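Local coordinates for D,D-dipeptidase/D,D-carboxypeptidase (Enterococcus faecalis, PDB 4MUQ), which is a zinc-dependent D,D-peptidase of vancomycin resistance that probably cleaves D-Ala-D-Ala dipeptides and trims terminal D-alanine from cell-wall precursors, at residues D133-C136 with D137-R140; M47-D50 with V51-L55; E188-T191 with Q192-K195. All coordinates share one frame; numbering follows the deposited sequence.

Contact 1: D133-C136 with D137-R140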
ATOM      1  N   ASP A 133     -13.963  -5.794 -15.498  1.00 21.10           N
ATOM      2  CA  ASP A 133     -15.379  -6.122 -15.586  1.00 23.47           C
ATOM      3  C   ASP A 133     -15.803  -6.945 -14.388  1.00 24.52           C
ATOM      4  O   ASP A 133     -14.963  -7.493 -13.674  1.00 23.64           O
ATOM      5  CB  ASP A 133     -15.651  -6.962 -16.829  1.00 27.52           C
ATOM      6  CG  ASP A 133     -15.300  -6.244 -18.087  1.00 48.96           C
ATOM      7  OD1 ASP A 133     -15.964  -5.230 -18.361  1.00 43.51           O
ATOM      8  OD2 ASP A 133     -14.363  -6.687 -18.784  1.00 29.38           O
ATOM      9  N   GLY A 134     -17.110  -7.025 -14.174  1.00 24.80           N
ATOM     10  CA  GLY A 134     -17.673  -7.930 -13.189  1.00 25.37           C
ATOM     11  C   GLY A 134     -17.175  -7.711 -11.775  1.00 23.64           C
ATOM     12  O   GLY A 134     -16.858  -6.587 -11.374  1.00 22.30           O
ATOM     13  N   ILE A 135     -17.097  -8.810 -11.031  1.00 24.79           N
ATOM     14  CA  ILE A 135     -16.772  -8.777  -9.611  1.00 22.84           C
ATOM     15  C   ILE A 135     -15.392  -8.184  -9.333  1.00 22.49           C
ATOM     16  O   ILE A 135     -15.208  -7.486  -8.337  1.00 19.79           O
ATOM     17  CB  ILE A 135     -16.925 -10.188  -8.967  1.00 24.01           C
ATOM     18  CG1 ILE A 135     -16.869 -10.096  -7.442  1.00 26.55           C
ATOM     19  CG2 ILE A 135     -15.884 -11.164  -9.510  1.00 30.40           C
ATOM     20  CD1 ILE A 135     -18.009  -9.285  -6.845  1.00 28.83           C
ATOM     21  N   CYS A 136     -14.426  -8.444 -10.212  1.00 20.37           N
ATOM     22  CA  CYS A 136     -13.082  -7.914 -10.017  1.00 18.27           C
ATOM     23  C   CYS A 136     -13.083  -6.395 -10.096  1.00 17.24           C
ATOM     24  O   CYS A 136     -12.372  -5.722  -9.347  1.00 17.85           O
ATOM     25  CB  CYS A 136     -12.099  -8.488 -11.035  1.00 20.18           C
ATOM     26  SG  CYS A 136     -11.845 -10.257 -10.875  1.00 22.24           S
ATOM     27  N   ASP A 137     -13.895  -5.853 -10.998  1.00 19.39           N
ATOM     28  CA  ASP A 137     -13.989  -4.403 -11.110  1.00 21.02           C
ATOM     29  C   ASP A 137     -14.806  -3.795  -9.971  1.00 17.68           C
ATOM     30  O   ASP A 137     -14.553  -2.657  -9.567  1.00 20.56           O
ATOM     31  CB  ASP A 137     -14.564  -3.969 -12.454  1.00 22.71           C
ATOM     32  CG  ASP A 137     -14.109  -2.579 -12.841  1.00 22.75           C
ATOM     33  OD1 ASP A 137     -12.891  -2.315 -12.757  1.00 20.93           O
ATOM     34  OD2 ASP A 137     -14.965  -1.745 -13.196  1.00 29.45           O
ATOM     35  N   GLU A 138     -15.765  -4.549  -9.445  1.00 19.17           N
ATOM     36  CA  GLU A 138     -16.459  -4.125  -8.233  1.00 21.21           C
ATOM     37  C   GLU A 138     -15.467  -3.984  -7.085  1.00 20.13           C
ATOM     38  O   GLU A 138     -15.512  -3.010  -6.327  1.00 19.81           O
ATOM     39  CB  GLU A 138     -17.554  -5.121  -7.846  1.00 22.13           C
ATOM     40  CG  GLU A 138     -18.796  -5.064  -8.719  1.00 25.87           C
ATOM     41  CD  GLU A 138     -19.966  -5.815  -8.103  1.00 32.21           C
ATOM     42  OE1 GLU A 138     -20.535  -6.693  -8.785  1.00 49.61           O
ATOM     43  OE2 GLU A 138     -20.323  -5.526  -6.939  1.00 41.79           O
ATOM     44  N   PHE A 139     -14.554  -4.940  -6.958  1.00 17.25           N
ATOM     45  CA  PHE A 139     -13.498  -4.815  -5.969  1.00 16.11           C
ATOM     46  C   PHE A 139     -12.671  -3.554  -6.216  1.00 15.81           C
ATOM     47  O   PHE A 139     -12.397  -2.771  -5.291  1.00 15.62           O
ATOM     48  CB  PHE A 139     -12.568  -6.040  -5.963  1.00 17.40           C
ATOM     49  CG  PHE A 139     -11.450  -5.919  -4.961  1.00 16.15           C
ATOM     50  CD1 PHE A 139     -11.593  -6.446  -3.684  1.00 18.51           C
ATOM     51  CD2 PHE A 139     -10.278  -5.252  -5.281  1.00 14.07           C
ATOM     52  CE1 PHE A 139     -10.581  -6.310  -2.739  1.00 17.93           C
ATOM     53  CE2 PHE A 139      -9.265  -5.093  -4.343  1.00 13.31           C
ATOM     54  CZ  PHE A 139      -9.417  -5.636  -3.070  1.00 16.48           C
ATOM     55  N   ARG A 140     -12.230  -3.390  -7.460  1.00 14.94           N
ATOM     56  CA  ARG A 140     -11.329  -2.307  -7.813  1.00 15.62           C
ATOM     57  C   ARG A 140     -11.969  -0.958  -7.518  1.00 17.24           C
ATOM     58  O   ARG A 140     -11.300  -0.045  -7.020  1.00 19.75           O
ATOM     59  CB  ARG A 140     -10.918  -2.432  -9.286  1.00 16.33           C
ATOM     60  CG  ARG A 140      -9.967  -1.369  -9.777  1.00 17.18           C
ATOM     61  CD  ARG A 140      -9.735  -1.544 -11.266  1.00 17.07           C
ATOM     62  NE  ARG A 140      -8.837  -2.662 -11.575  1.00 14.36           N
ATOM     63  CZ  ARG A 140      -9.240  -3.823 -12.093  1.00 15.18           C
ATOM     64  NH1 ARG A 140     -10.520  -4.058 -12.330  1.00 16.96           N
ATOM     65  NH2 ARG A 140      -8.353  -4.770 -12.369  1.00 15.14           N
TER
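I135 and E138 meet in the first turn of helix 134-142, where the CD1 methyl of I135 comes within 4.1 Å of E138 OE1; I135 also rests on I62 and I68. The two side chains lie obliquely across one another, the glutamate chain running out extended beyond its CG. Nearer the backbone, E138 CB packs 3.4 Å from I135 O and its CG rests near the carbonyl oxygen of G134. That same oxygen accepts the amide of E138 (N to G134 O 3.0 Å), the donor lying in the carbonyl plane. The next two bonds of the helix follow, F139 N to I135 O and R140 N to C136 O, both at 3.0 Å. D137 N is gripped less firmly, by weak bonds to D133 O and G134 O. The segment is thus the opening of an alpha-helix in the Hedgehog/DD-peptidase fold, and G134 has a positive phi of 59°. Within its second turn R140 NH1 forms a salt bridge with D137 OD1 at 3.0 Å, one turn apart. The aspartate offers its anti lone pair, and the partner sits only 15° out of the guanidinium plane. D137 CG stands anti to the backbone N (chi1 -154°), which carries the carboxylate to the arginine's side of the helix, where its OD2 also pairs with R141. The guanidinium is held by several further bonds: NE to Q150, NH2 to the carbonyls of F130 and P166, NH1 to that of P131, with Y132 in a cation-pi contact. On the inner side the F139 ring packs on L55, I58 and I62 of helix 49-62 and meets F169 edge-to-face, while the buried C136 lies against F130 and L118.

Contact 2: M47-D50 with V51-L55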
ATOM      1  N   MET A  47      -0.797 -11.600   5.216  1.00 10.91           N
ATOM      2  CA  MET A  47      -0.848 -10.142   5.093  0.59 10.83           C
ATOM      3  C   MET A  47      -0.738  -9.557   6.487  1.00 11.82           C
ATOM      4  O   MET A  47      -0.974 -10.253   7.474  1.00 12.55           O
ATOM      5  CB  MET A  47      -2.180  -9.680   4.493  0.59 11.56           C
ATOM      6  CG  MET A  47      -2.420 -10.092   3.055  0.59  9.99           C
ATOM      7  SD  MET A  47      -1.276  -9.350   1.902  0.59 10.74           S
ATOM      8  CE  MET A  47      -1.855  -7.650   1.890  0.59  9.74           C
ATOM      9  N   LYS A  48      -0.413  -8.273   6.577  1.00 12.19           N
ATOM     10  CA  LYS A  48      -0.514  -7.618   7.875  1.00 13.76           C
ATOM     11  C   LYS A  48      -1.959  -7.744   8.370  1.00 15.28           C
ATOM     12  O   LYS A  48      -2.913  -7.643   7.573  1.00 13.15           O
ATOM     13  CB  LYS A  48      -0.104  -6.145   7.796  1.00 14.67           C
ATOM     14  CG  LYS A  48       1.397  -5.917   7.609  1.00 22.22           C
ATOM     15  CD  LYS A  48       1.788  -4.483   7.937  1.00 38.38           C
ATOM     16  CE  LYS A  48       1.551  -4.160   9.409  1.00 37.83           C
ATOM     17  NZ  LYS A  48       2.587  -4.771  10.301  1.00 38.75           N
ATOM     18  N   ARG A  49      -2.113  -7.974   9.674  1.00 18.06           N
ATOM     19  CA  ARG A  49      -3.406  -8.276  10.278  1.00 18.08           C
ATOM     20  C   ARG A  49      -4.494  -7.263   9.924  1.00 16.47           C
ATOM     21  O   ARG A  49      -5.593  -7.643   9.507  1.00 20.11           O
ATOM     22  CB  ARG A  49      -3.269  -8.382  11.802  1.00 20.80           C
ATOM     23  CG  ARG A  49      -4.578  -8.698  12.534  1.00 25.05           C
ATOM     24  CD  ARG A  49      -4.383  -8.785  14.048  1.00 32.03           C
ATOM     25  NE  ARG A  49      -3.880 -10.092  14.475  1.00 49.35           N
ATOM     26  CZ  ARG A  49      -2.614 -10.347  14.799  1.00 46.80           C
ATOM     27  NH1 ARG A  49      -1.701  -9.382  14.750  1.00 41.32           N
ATOM     28  NH2 ARG A  49      -2.260 -11.572  15.177  1.00 44.06           N
ATOM     29  N   ASP A  50      -4.207  -5.977  10.090  1.00 21.85           N
ATOM     30  CA  ASP A  50      -5.223  -4.967   9.818  1.00 22.93           C
ATOM     31  C   ASP A  50      -5.590  -4.925   8.334  1.00 17.58           C
ATOM     32  O   ASP A  50      -6.743  -4.676   7.980  1.00 20.78           O
ATOM     33  CB  ASP A  50      -4.792  -3.596  10.351  1.00 24.28           C
ATOM     34  CG  ASP A  50      -4.647  -3.582  11.865  1.00 38.12           C
ATOM     35  OD1 ASP A  50      -5.346  -4.372  12.540  1.00 38.64           O
ATOM     36  OD2 ASP A  50      -3.827  -2.790  12.376  1.00 52.71           O
ATOM     37  N   VAL A  51      -4.620  -5.218   7.475  1.00 15.69           N
ATOM     38  CA  VAL A  51      -4.850  -5.278   6.035  1.00 14.08           C
ATOM     39  C   VAL A  51      -5.729  -6.491   5.643  1.00 17.05           C
ATOM     40  O   VAL A  51      -6.636  -6.384   4.804  1.00 15.88           O
ATOM     41  CB  VAL A  51      -3.517  -5.292   5.265  1.00 16.82           C
ATOM     42  CG1 VAL A  51      -3.767  -5.255   3.785  1.00 20.15           C
ATOM     43  CG2 VAL A  51      -2.656  -4.096   5.678  1.00 18.74           C
ATOM     44  N   ALA A  52      -5.457  -7.648   6.243  1.00 13.69           N
ATOM     45  CA  ALA A  52      -6.298  -8.829   6.043  1.00 14.81           C
ATOM     46  C   ALA A  52      -7.730  -8.518   6.461  1.00 15.39           C
ATOM     47  O   ALA A  52      -8.684  -8.906   5.790  1.00 13.97           O
ATOM     48  CB  ALA A  52      -5.749 -10.011   6.834  1.00 14.50           C
ATOM     49  N   ASN A  53      -7.890  -7.794   7.563  1.00 14.00           N
ATOM     50  CA  ASN A  53      -9.229  -7.449   8.009  1.00 14.15           C
ATOM     51  C   ASN A  53      -9.955  -6.554   7.010  1.00 14.80           C
ATOM     52  O   ASN A  53     -11.139  -6.753   6.743  1.00 15.95           O
ATOM     53  CB  ASN A  53      -9.195  -6.835   9.408  1.00 14.62           C
ATOM     54  CG  ASN A  53      -8.804  -7.848  10.467  1.00 26.92           C
ATOM     55  OD1 ASN A  53      -8.930  -9.057  10.254  1.00 24.65           O
ATOM     56  ND2 ASN A  53      -8.326  -7.366  11.610  1.00 28.49           N
ATOM     57  N   VAL A  54      -9.239  -5.588   6.437  1.00 14.46           N
ATOM     58  CA  VAL A  54      -9.839  -4.695   5.461  1.00 15.06           C
ATOM     59  C   VAL A  54     -10.249  -5.454   4.198  1.00 15.27           C
ATOM     60  O   VAL A  54     -11.328  -5.224   3.637  1.00 14.56           O
ATOM     61  CB  VAL A  54      -8.873  -3.538   5.124  1.00 15.83           C
ATOM     62  CG1 VAL A  54      -9.310  -2.812   3.870  1.00 26.81           C
ATOM     63  CG2 VAL A  54      -8.789  -2.570   6.298  1.00 18.90           C
ATOM     64  N   LEU A  55      -9.395  -6.382   3.768  1.00 14.57           N
ATOM     65  CA  LEU A  55      -9.687  -7.181   2.589  1.00 15.40           C
ATOM     66  C   LEU A  55     -10.995  -7.935   2.802  1.00 15.47           C
ATOM     67  O   LEU A  55     -11.852  -7.954   1.922  1.00 15.93           O
ATOM     68  CB  LEU A  55      -8.549  -8.168   2.321  1.00 15.79           C
ATOM     69  CG  LEU A  55      -8.513  -8.755   0.914  1.00 28.16           C
ATOM     70  CD1 LEU A  55      -8.254  -7.648  -0.102  1.00 27.38           C
ATOM     71  CD2 LEU A  55      -7.452  -9.847   0.825  1.00 28.97           C
TER
HETATM   72  O   HOH W   1      -7.873  -4.655  12.087  1.00 35.46           O
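The side chains of R49 and N53 run alongside each other in the same direction; their flat ends, planes 57° apart, do not meet, and the touch is R49 CG to N53 ND2, 4.1 Å. R49 O sits over one face of the N53 amide, 3.4 Å from its CG. A single water joins the amide to D50: it donates to D50 OD1 at 2.6 Å and accepts from N53 ND2 at 2.8 Å. This is the N-terminal turn of helix 49-62, which follows directly on strand 45-48 with K48 as N-cap residue. The K48 carbonyl starts the helical bonding, accepting A52 N at 2.9 Å nearly in line with its C=O, and R49 O and D50 O take the amides of N53 and V54. On the buried side, M47 folds back from the strand: in one of two conformers, bent at both chi2 and chi3, it brings its methyl to V51 CG1. V51 continues inward onto F148 and Y171, whereas K48 NZ reaches the carbonyl of K33. The other branch of V51 rests on the lysine, V51 CG2 to K48 CB being 3.9 Å.

Contact 3: E188-T191 with Q192-K195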
ATOM      1  N   GLU A 188       3.702   7.253  -5.970  1.00 10.18           N
ATOM      2  CA  GLU A 188       4.801   8.201  -6.205  1.00 10.67           C
ATOM      3  C   GLU A 188       4.291   9.642  -6.185  1.00 11.54           C
ATOM      4  O   GLU A 188       4.867  10.509  -5.520  1.00 12.90           O
ATOM      5  CB  GLU A 188       5.469   7.927  -7.556  1.00 11.32           C
ATOM      6  CG  GLU A 188       6.432   6.724  -7.568  1.00 10.56           C
ATOM      7  CD  GLU A 188       5.750   5.359  -7.609  1.00 11.65           C
ATOM      8  OE1 GLU A 188       4.523   5.282  -7.837  1.00 11.38           O
ATOM      9  OE2 GLU A 188       6.470   4.354  -7.400  1.00 11.07           O
ATOM     10  N   GLU A 189       3.215   9.894  -6.921  1.00 11.53           N
ATOM     11  CA  GLU A 189       2.654  11.231  -6.980  1.00 11.94           C
ATOM     12  C   GLU A 189       2.128  11.688  -5.623  1.00 13.54           C
ATOM     13  O   GLU A 189       2.354  12.832  -5.237  1.00 13.30           O
ATOM     14  CB  GLU A 189       1.564  11.295  -8.047  1.00 14.16           C
ATOM     15  CG  GLU A 189       2.101  11.291  -9.469  1.00 17.50           C
ATOM     16  CD  GLU A 189       1.043  10.921 -10.481  1.00 18.04           C
ATOM     17  OE1 GLU A 189       0.600   9.754 -10.458  1.00 16.15           O
ATOM     18  OE2 GLU A 189       0.655  11.794 -11.292  1.00 23.01           O
ATOM     19  N   TYR A 190       1.442  10.799  -4.909  1.00 12.15           N
ATOM     20  CA  TYR A 190       0.899  11.144  -3.598  1.00 12.16           C
ATOM     21  C   TYR A 190       2.019  11.476  -2.607  1.00 12.47           C
ATOM     22  O   TYR A 190       1.893  12.391  -1.793  1.00 12.65           O
ATOM     23  CB  TYR A 190       0.013  10.020  -3.058  1.00 11.73           C
ATOM     24  CG  TYR A 190      -0.706  10.397  -1.783  1.00 10.70           C
ATOM     25  CD1 TYR A 190      -1.612  11.443  -1.763  1.00 13.08           C
ATOM     26  CD2 TYR A 190      -0.479   9.703  -0.593  1.00 11.45           C
ATOM     27  CE1 TYR A 190      -2.271  11.804  -0.599  1.00 14.61           C
ATOM     28  CE2 TYR A 190      -1.146  10.053   0.580  1.00 12.01           C
ATOM     29  CZ  TYR A 190      -2.038  11.106   0.563  1.00 13.36           C
ATOM     30  OH  TYR A 190      -2.719  11.476   1.705  1.00 15.89           O
ATOM     31  N   THR A 191       3.117  10.736  -2.693  1.00 11.85           N
ATOM     32  CA  THR A 191       4.248  10.951  -1.790  1.00 10.98           C
ATOM     33  C   THR A 191       4.816  12.367  -1.966  1.00 11.80           C
ATOM     34  O   THR A 191       5.149  13.049  -0.985  1.00 13.78           O
ATOM     35  CB  THR A 191       5.319   9.865  -2.019  1.00  9.57           C
ATOM     36  OG1 THR A 191       4.726   8.575  -1.828  1.00 11.25           O
ATOM     37  CG2 THR A 191       6.467   9.987  -1.038  1.00 12.49           C
ATOM     38  N   GLN A 192       4.920  12.820  -3.213  1.00 11.78           N
ATOM     39  CA  GLN A 192       5.324  14.201  -3.467  1.00 13.13           C
ATOM     40  C   GLN A 192       4.242  15.217  -3.077  1.00 14.79           C
ATOM     41  O   GLN A 192       4.524  16.217  -2.429  1.00 16.12           O
ATOM     42  CB  GLN A 192       5.743  14.392  -4.931  1.00 14.41           C
ATOM     43  CG  GLN A 192       6.163  15.829  -5.279  1.00 15.54           C
ATOM     44  CD  GLN A 192       7.424  16.260  -4.556  1.00 16.70           C
ATOM     45  OE1 GLN A 192       8.415  15.516  -4.509  1.00 18.06           O
ATOM     46  NE2 GLN A 192       7.405  17.462  -3.993  1.00 17.97           N
ATOM     47  N   PHE A 193       3.004  14.919  -3.454  1.00 15.41           N
ATOM     48  CA  PHE A 193       1.875  15.826  -3.249  1.00 16.07           C
ATOM     49  C   PHE A 193       1.749  16.251  -1.793  1.00 15.78           C
ATOM     50  O   PHE A 193       1.622  17.438  -1.490  1.00 17.55           O
ATOM     51  CB  PHE A 193       0.597  15.106  -3.692  1.00 16.64           C
ATOM     52  CG  PHE A 193      -0.686  15.809  -3.304  1.00 15.19           C
ATOM     53  CD1 PHE A 193      -1.203  16.828  -4.082  1.00 19.70           C
ATOM     54  CD2 PHE A 193      -1.420  15.370  -2.204  1.00 17.20           C
ATOM     55  CE1 PHE A 193      -2.397  17.446  -3.734  1.00 22.85           C
ATOM     56  CE2 PHE A 193      -2.610  15.973  -1.858  1.00 23.52           C
ATOM     57  CZ  PHE A 193      -3.097  17.009  -2.622  1.00 21.85           C
ATOM     58  N   ILE A 194       1.788  15.275  -0.890  1.00 16.55           N
ATOM     59  CA  ILE A 194       1.534  15.575   0.515  1.00 16.88           C
ATOM     60  C   ILE A 194       2.624  16.447   1.162  1.00 19.17           C
ATOM     61  O   ILE A 194       2.374  17.123   2.161  1.00 18.67           O
ATOM     62  CB  ILE A 194       1.262  14.292   1.334  1.00 20.41           C
ATOM     63  CG1 ILE A 194       0.460  14.630   2.591  1.00 24.54           C
ATOM     64  CG2 ILE A 194       2.556  13.579   1.662  1.00 20.71           C
ATOM     65  CD1 ILE A 194      -0.931  15.154   2.289  1.00 26.59           C
ATOM     66  N   LYS A 195       3.819  16.468   0.577  1.00 16.38           N
ATOM     67  CA  LYS A 195       4.888  17.306   1.121  1.00 19.67           C
ATOM     68  C   LYS A 195       4.586  18.800   0.982  1.00 22.39           C
ATOM     69  O   LYS A 195       5.254  19.624   1.590  1.00 21.87           O
ATOM     70  CB  LYS A 195       6.243  16.932   0.501  1.00 24.37           C
ATOM     71  CG  LYS A 195       6.703  15.511   0.868  1.00 18.94           C
ATOM     72  CD  LYS A 195       7.946  15.068   0.113  1.00 33.46           C
ATOM     73  CE  LYS A 195       9.163  15.857   0.519  1.00 43.95           C
ATOM     74  NZ  LYS A 195      10.389  15.340  -0.149  1.00 37.37           N
TER
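Y190 and F193 cross obliquely on one flank of helix 187-194, a short alpha-helix that packs against strand 213-219 of the four-stranded antiparallel sheet formed by the C-terminal part of the chain. The meeting is between ring carbons: F193 CD2 stands 4.0 Å from Y190 CD1 and equally near CE1. Both rings leave the backbone with CG anti to the N (chi1 -173° for Y190 and 169° for F193), which sends them out from positions one turn apart, on the same flank. The F193 ring also meets those of F185 and Y197, each with planes at about 55°. I194 takes a different attitude to the tyrosine: the two lie side by side and point the same way, with I194 CD1 4.1 Å from the phenolic oxygen OH of Y190. That oxygen is hydrogen-bonded to H176, so the polar end of the buried ring has a partner, while I179 and M180 of helix 176-183 pack on its carbon body and I215 meets both Y190 and I194. The backbone carries these side chains on regular bonds, of which F193 N to E189 O is the shortest at 2.8 Å, with the donor in the carbonyl plane. I194 N to Y190 O follows at 3.0 Å. The carboxylates are held by other partners: E188 by R151 and N22, E189 by K156 and S186. K195, which pairs with D243 through NZ, lays its aliphatic chain against a carbonyl, K195 CG sitting 3.5 Å from T191 O.

How the contacts relate
Contacts 1 and 2 belong to one packed unit, although their centres lie 19 Å apart: L55 of the second meets F139 of the first, F139 CE1 to L55 CD1 being 3.8 Å. Contact 3 stands apart, its nearest atoms about 15 Å from either of the others, and it lies on the opposite side of the chain's centre from contact 2. The zinc site, built by H108, D115 and H168, is near all three without being touched. The side chain of M47, in one conformer, is about 6 Å from that of H108, and those of R140 and E188 about 9 and 10 Å from that of H168. The R140 side chain is about 12 Å from the bound phosphinate.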